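Local coordinates for UPF0270 protein PA3463 (PDB 1Y0N) that is of unknown function, a small single-chain alpha/beta member of the uncharacterised UPF0270 family, at residues 13-18 against 52-57; 45-50 against 63-68. All coordinates share one frame; numbering follows the deposited sequence.

Contact 1: residues 13-18 against 52-57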
loop_
_atom_site.group_PDB
_atom_site.type_symbol
_atom_site.label_atom_id
_atom_site.label_comp_id
_atom_site.label_asym_id
_atom_site.label_seq_id
_atom_site.Cartn_x
_atom_site.Cartn_y
_atom_site.Cartn_z
ATOM N N ASP A 13 -12.727 -0.876 2.615
ATOM C CA ASP A 13 -12.333 -1.559 3.849
ATOM C C ASP A 13 -11.054 -2.344 3.726
ATOM O O ASP A 13 -10.291 -2.399 4.680
ATOM C CB ASP A 13 -13.422 -2.516 4.382
ATOM C CG ASP A 13 -14.593 -1.774 5.043
ATOM O OD1 ASP A 13 -14.511 -0.532 5.267
ATOM O OD2 ASP A 13 -15.614 -2.441 5.320
ATOM N N THR A 14 -10.850 -3.015 2.603
ATOM C CA THR A 14 -9.594 -3.684 2.469
ATOM C C THR A 14 -8.487 -2.607 2.445
ATOM O O THR A 14 -7.500 -2.802 3.074
ATOM C CB THR A 14 -9.462 -4.792 1.309
ATOM O OG1 THR A 14 -8.941 -4.216 0.094
ATOM C CG2 THR A 14 -10.750 -5.550 1.029
ATOM N N LEU A 15 -8.691 -1.469 1.779
ATOM C CA LEU A 15 -7.655 -0.402 1.796
ATOM C C LEU A 15 -7.330 0.087 3.225
ATOM O O LEU A 15 -6.173 0.322 3.560
ATOM C CB LEU A 15 -7.999 0.790 0.886
ATOM C CG LEU A 15 -6.986 1.959 0.823
ATOM C CD1 LEU A 15 -5.520 1.522 0.546
ATOM C CD2 LEU A 15 -7.373 2.961 -0.227
ATOM N N ASN A 16 -8.361 0.221 4.067
ATOM C CA ASN A 16 -8.162 0.721 5.455
ATOM C C ASN A 16 -7.346 -0.206 6.264
ATOM O O ASN A 16 -6.459 0.239 6.992
ATOM C CB ASN A 16 -9.493 1.023 6.178
ATOM C CG ASN A 16 -10.267 2.133 5.501
ATOM O OD1 ASN A 16 -9.672 3.003 4.860
ATOM N ND2 ASN A 16 -11.615 2.085 5.599
ATOM N N ASN A 17 -7.651 -1.501 6.118
ATOM C CA ASN A 17 -6.922 -2.582 6.752
ATOM C C ASN A 17 -5.454 -2.617 6.261
ATOM O O ASN A 17 -4.550 -2.781 7.055
ATOM C CB ASN A 17 -7.573 -3.973 6.466
ATOM C CG ASN A 17 -8.979 -4.161 7.105
ATOM O OD1 ASN A 17 -9.286 -3.596 8.146
ATOM N ND2 ASN A 17 -9.816 -4.987 6.464
ATOM N N LEU A 18 -5.234 -2.497 4.955
ATOM C CA LEU A 18 -3.839 -2.407 4.402
ATOM C C LEU A 18 -3.069 -1.178 4.993
ATOM O O LEU A 18 -1.887 -1.279 5.316
ATOM C CB LEU A 18 -3.864 -2.296 2.847
ATOM C CG LEU A 18 -4.465 -3.386 1.911
ATOM C CD1 LEU A 18 -4.206 -3.091 0.438
ATOM C CD2 LEU A 18 -3.892 -4.717 2.177
ATOM N N ALA A 52 4.095 5.517 -1.781
ATOM C CA ALA A 52 3.695 4.149 -1.343
ATOM C C ALA A 52 2.837 3.619 -2.457
ATOM O O ALA A 52 2.206 4.395 -3.156
ATOM C CB ALA A 52 2.854 4.199 -0.001
ATOM N N VAL A 53 2.899 2.300 -2.658
ATOM C CA VAL A 53 2.154 1.609 -3.676
ATOM C C VAL A 53 1.558 0.344 -3.041
ATOM O O VAL A 53 1.873 -0.004 -1.862
ATOM C CB VAL A 53 3.062 1.203 -4.917
ATOM C CG1 VAL A 53 3.712 2.465 -5.586
ATOM C CG2 VAL A 53 4.158 0.201 -4.466
ATOM N N ILE A 54 0.676 -0.309 -3.801
ATOM C CA ILE A 54 0.086 -1.551 -3.354
ATOM C C ILE A 54 0.463 -2.668 -4.305
ATOM O O ILE A 54 0.201 -2.581 -5.477
ATOM C CB ILE A 54 -1.438 -1.447 -3.243
ATOM C CG1 ILE A 54 -1.741 -0.404 -2.134
ATOM C CG2 ILE A 54 -2.034 -2.843 -2.863
ATOM C CD1 ILE A 54 -3.021 0.209 -2.264
ATOM N N LEU A 55 1.069 -3.692 -3.746
ATOM C CA LEU A 55 1.413 -4.895 -4.457
ATOM C C LEU A 55 0.374 -5.999 -4.244
ATOM O O LEU A 55 -0.052 -6.276 -3.130
ATOM C CB LEU A 55 2.788 -5.403 -4.006
ATOM C CG LEU A 55 4.030 -4.635 -4.427
ATOM C CD1 LEU A 55 5.207 -5.510 -4.020
ATOM C CD2 LEU A 55 4.119 -4.335 -5.999
ATOM N N PHE A 56 0.006 -6.634 -5.329
ATOM C CA PHE A 56 -0.969 -7.719 -5.293
ATOM C C PHE A 56 -0.404 -9.023 -5.885
ATOM O O PHE A 56 0.175 -8.979 -6.950
ATOM C CB PHE A 56 -2.185 -7.346 -6.142
ATOM C CG PHE A 56 -3.235 -8.425 -6.175
ATOM C CD1 PHE A 56 -3.944 -8.773 -5.002
ATOM C CD2 PHE A 56 -3.466 -9.144 -7.336
ATOM C CE1 PHE A 56 -4.938 -9.781 -5.027
ATOM C CE2 PHE A 56 -4.462 -10.171 -7.353
ATOM C CZ PHE A 56 -5.166 -10.472 -6.177
ATOM N N ASP A 57 -0.591 -10.137 -5.167
ATOM C CA ASP A 57 -0.138 -11.471 -5.577
ATOM C C ASP A 57 -1.331 -12.286 -6.085
ATOM O O ASP A 57 -2.180 -12.651 -5.310
ATOM C CB ASP A 57 0.441 -12.209 -4.373
ATOM C CG ASP A 57 1.089 -13.576 -4.744
ATOM O OD1 ASP A 57 1.171 -13.917 -5.964
ATOM O OD2 ASP A 57 1.539 -14.288 -3.806
#
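Ile54 on strand 52-56 sends its two branches to two different leucines of helix 12-24, and these apolar meetings make up the whole direct contact. The longer branch ends on Leu15, with Ile54 CD1 4.0 Å from Leu15 CD1. The shorter branch meets Leu18, three residues further along the helix, Ile54 CG2 lying 4.0 Å from Leu18 CD1. In both pairs the side chains cross at about a right angle and meet methyl to methyl. Ile54 can serve both because CG1 is swung beside its backbone N (chi1 -64°) while CG2 stands anti to that N. Leu15 starts off to the flank of the strand; its CG, anti to the backbone N (chi1 -180°), carries CD1 back to Ile54. Leu18 instead sets out toward the strand from its CB.

Polar bonds lie within each element and along its borders. The helix is held by Leu18 N to Thr14 O, 3.0 Å, and Asn17 N to Asp13 O, 3.1 Å. At its start, Glu11 receives the amides of Asp13 and Thr14, and Asn16 ties the helix to Arg44 of helix 36-48. On the strand, the backbone of Ile54 pairs with Ile5, and Ile54 N hydrogen-bonds to a bound glycerol, probably from the crystallisation liquor.

No hydrogen bond or salt bridge joins the two segments, and only about 100 Å² is buried between them. They meet through methyl groups alone, in a buried contact near the centre of the chain, so van der Waals fit, rather than directional bonding, probably sets the spacing.

Contact 2: residues 45-50 against 63-68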
loop_
_atom_site.group_PDB
_atom_site.type_symbol
_atom_site.label_atom_id
_atom_site.label_comp_id
_atom_site.label_asym_id
_atom_site.label_seq_id
_atom_site.Cartn_x
_atom_site.Cartn_y
_atom_site.Cartn_z
ATOM N N HIS A 45 -1.769 9.963 2.000
ATOM C CA HIS A 45 -1.111 11.032 1.216
ATOM C C HIS A 45 0.041 10.437 0.392
ATOM O O HIS A 45 0.208 10.777 -0.782
ATOM C CB HIS A 45 -0.577 12.094 2.148
ATOM C CG HIS A 45 -0.114 13.337 1.453
ATOM N ND1 HIS A 45 -0.950 14.130 0.711
ATOM C CD2 HIS A 45 1.102 13.939 1.428
ATOM C CE1 HIS A 45 -0.275 15.169 0.251
ATOM N NE2 HIS A 45 0.977 15.062 0.652
ATOM N N ALA A 46 0.830 9.581 1.036
ATOM C CA ALA A 46 1.963 8.883 0.404
ATOM C C ALA A 46 1.428 8.050 -0.785
ATOM O O ALA A 46 2.044 8.044 -1.870
ATOM C CB ALA A 46 2.676 8.011 1.401
ATOM N N LEU A 47 0.237 7.416 -0.621
ATOM C CA LEU A 47 -0.385 6.666 -1.754
ATOM C C LEU A 47 -0.805 7.603 -2.882
ATOM O O LEU A 47 -0.548 7.323 -4.121
ATOM C CB LEU A 47 -1.637 5.871 -1.290
ATOM C CG LEU A 47 -1.407 4.599 -0.478
ATOM C CD1 LEU A 47 -2.811 4.265 0.038
ATOM C CD2 LEU A 47 -0.858 3.534 -1.476
ATOM N N ARG A 48 -1.422 8.730 -2.484
ATOM C CA ARG A 48 -1.755 9.783 -3.464
ATOM C C ARG A 48 -0.526 10.365 -4.204
ATOM O O ARG A 48 -0.610 10.721 -5.395
ATOM C CB ARG A 48 -2.585 10.945 -2.861
ATOM C CG ARG A 48 -4.034 10.488 -2.484
ATOM C CD ARG A 48 -4.895 11.680 -2.015
ATOM N NE ARG A 48 -4.303 12.395 -0.879
ATOM C CZ ARG A 48 -4.708 12.268 0.398
ATOM N NH1 ARG A 48 -5.647 11.385 0.731
ATOM N NH2 ARG A 48 -4.130 13.016 1.339
ATOM N N ARG A 49 0.585 10.490 -3.508
ATOM C CA ARG A 49 1.834 11.019 -4.152
ATOM C C ARG A 49 2.629 9.910 -4.932
ATOM O O ARG A 49 3.698 10.167 -5.540
ATOM C CB ARG A 49 2.736 11.627 -3.074
ATOM C CG ARG A 49 2.194 12.931 -2.375
ATOM C CD ARG A 49 3.180 13.399 -1.394
ATOM N NE ARG A 49 4.473 13.468 -2.037
ATOM C CZ ARG A 49 4.930 14.500 -2.772
ATOM N NH1 ARG A 49 4.244 15.647 -2.854
ATOM N NH2 ARG A 49 6.095 14.367 -3.391
ATOM N N GLY A 50 2.122 8.695 -4.894
ATOM C CA GLY A 50 2.809 7.523 -5.452
ATOM C C GLY A 50 4.097 7.128 -4.781
ATOM O O GLY A 50 4.880 6.356 -5.355
ATOM N N CYS A 63 -2.704 -8.753 -0.765
ATOM C CA CYS A 63 -2.241 -7.391 -1.033
ATOM C C CYS A 63 -1.308 -6.966 0.060
ATOM O O CYS A 63 -1.424 -7.407 1.229
ATOM C CB CYS A 63 -3.406 -6.375 -1.044
ATOM S SG CYS A 63 -4.310 -6.222 -2.593
ATOM N N GLN A 64 -0.407 -6.063 -0.297
ATOM C CA GLN A 64 0.356 -5.361 0.726
ATOM C C GLN A 64 0.767 -3.918 0.299
ATOM O O GLN A 64 1.173 -3.684 -0.818
ATOM C CB GLN A 64 1.606 -6.192 1.089
ATOM C CG GLN A 64 2.448 -5.581 2.189
ATOM C CD GLN A 64 3.332 -6.585 2.820
ATOM O OE1 GLN A 64 4.316 -6.245 3.482
ATOM N NE2 GLN A 64 2.992 -7.856 2.624
ATOM N N LEU A 65 0.647 -2.984 1.238
ATOM C CA LEU A 65 1.112 -1.637 1.041
ATOM C C LEU A 65 2.616 -1.626 1.300
ATOM O O LEU A 65 3.056 -2.236 2.275
ATOM C CB LEU A 65 0.465 -0.700 2.045
ATOM C CG LEU A 65 -0.238 0.469 1.396
ATOM C CD1 LEU A 65 -1.712 0.220 1.770
ATOM C CD2 LEU A 65 0.190 1.771 1.959
ATOM N N MET A 66 3.375 -0.985 0.402
ATOM C CA MET A 66 4.839 -0.866 0.530
ATOM C C MET A 66 5.298 0.541 0.099
ATOM O O MET A 66 4.707 1.157 -0.771
ATOM C CB MET A 66 5.552 -1.964 -0.330
ATOM C CG MET A 66 5.641 -3.443 0.338
ATOM S SD MET A 66 6.687 -4.501 -0.640
ATOM C CE MET A 66 8.174 -3.997 0.223
ATOM N N LEU A 67 6.368 1.035 0.692
ATOM C CA LEU A 67 7.047 2.226 0.172
ATOM C C LEU A 67 7.662 1.868 -1.204
ATOM O O LEU A 67 8.259 0.811 -1.369
ATOM C CB LEU A 67 8.184 2.686 1.110
ATOM C CG LEU A 67 7.813 3.333 2.458
ATOM C CD1 LEU A 67 9.051 3.646 3.342
ATOM C CD2 LEU A 67 7.012 4.595 2.173
ATOM N N ARG A 68 7.418 2.697 -2.182
ATOM C CA ARG A 68 8.039 2.560 -3.541
ATOM C C ARG A 68 9.540 2.267 -3.424
ATOM O O ARG A 68 10.058 1.492 -4.195
ATOM C CB ARG A 68 7.850 3.864 -4.338
ATOM C CG ARG A 68 8.427 3.768 -5.797
ATOM C CD ARG A 68 8.265 5.132 -6.549
ATOM N NE ARG A 68 6.859 5.298 -6.880
ATOM C CZ ARG A 68 6.247 4.716 -7.901
ATOM N NH1 ARG A 68 6.910 3.981 -8.804
ATOM N NH2 ARG A 68 4.950 4.864 -8.007
#
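Arg68, just past strand 63-67, reaches Gly50, in the turn that ends helix 36-48, and grips its carbonyl oxygen with two nitrogens. Arg68 CB starts toward that turn, 4.0 Å from Gly50 O. The chain runs on with CG anti to the backbone N, and Arg68 CD stands 3.8 Å from Gly50 O. A bend at chi3 (-73°) then brings the guanidinium edge-on to that carbonyl. Arg68 NE donates a short, fairly straight bond to Gly50 O, 2.7 Å at 155°, coming almost head-on to the carbonyl. Arg68 NH2 reaches Gly50 O at 3.0 Å and 137°, in the carbonyl plane and on a lone pair. The oxygen lies close to the guanidinium plane, so both N-H groups of one edge converge on a single atom and fix the rotation of the group. Gly50 presents this oxygen from a Schellman motif: its positive phi turns the chain out of the helix, while Gly50 N bonds back to Leu47 O.

Deeper in, Leu47 and Leu65 meet tip to tip, CD2 of Leu47 4.0 Å from CD2 of Leu65. Leu47 also packs on Leu19 of helix 12-24, and Leu65 on Leu18 and Phe22 of that helix. Helix 36-48 thus lies on the sheet through Leu47, which also touches Ile54, while the turn after it is tied by two hydrogen bonds to Arg68, whose side chain also rests on Val53 of strand 52-56.

How the contacts relate
Contacts 1 and 2 lie about 8 Å apart, centre to centre, and pack two successive helices against neighbouring antiparallel strands of one sheet. Backbone bonds probably join those strands: Val53 N to Met66 O and Leu55 O to Gln64 N, each 2.9 Å. The apolar parts also merge, with Leu18 CB 3.5 Å from Leu65 CD1, while Leu47 of contact 2 touches both Leu15 and Ile54 of contact 1. Along the chain the four segments alternate. No active site is known, but bound glycerol, probably from the crystallisation liquor, lies about 4 Å from the Ile54 side chain in contact 1, and about 3 Å separates the Arg68 side chain of contact 2 from a glycerol.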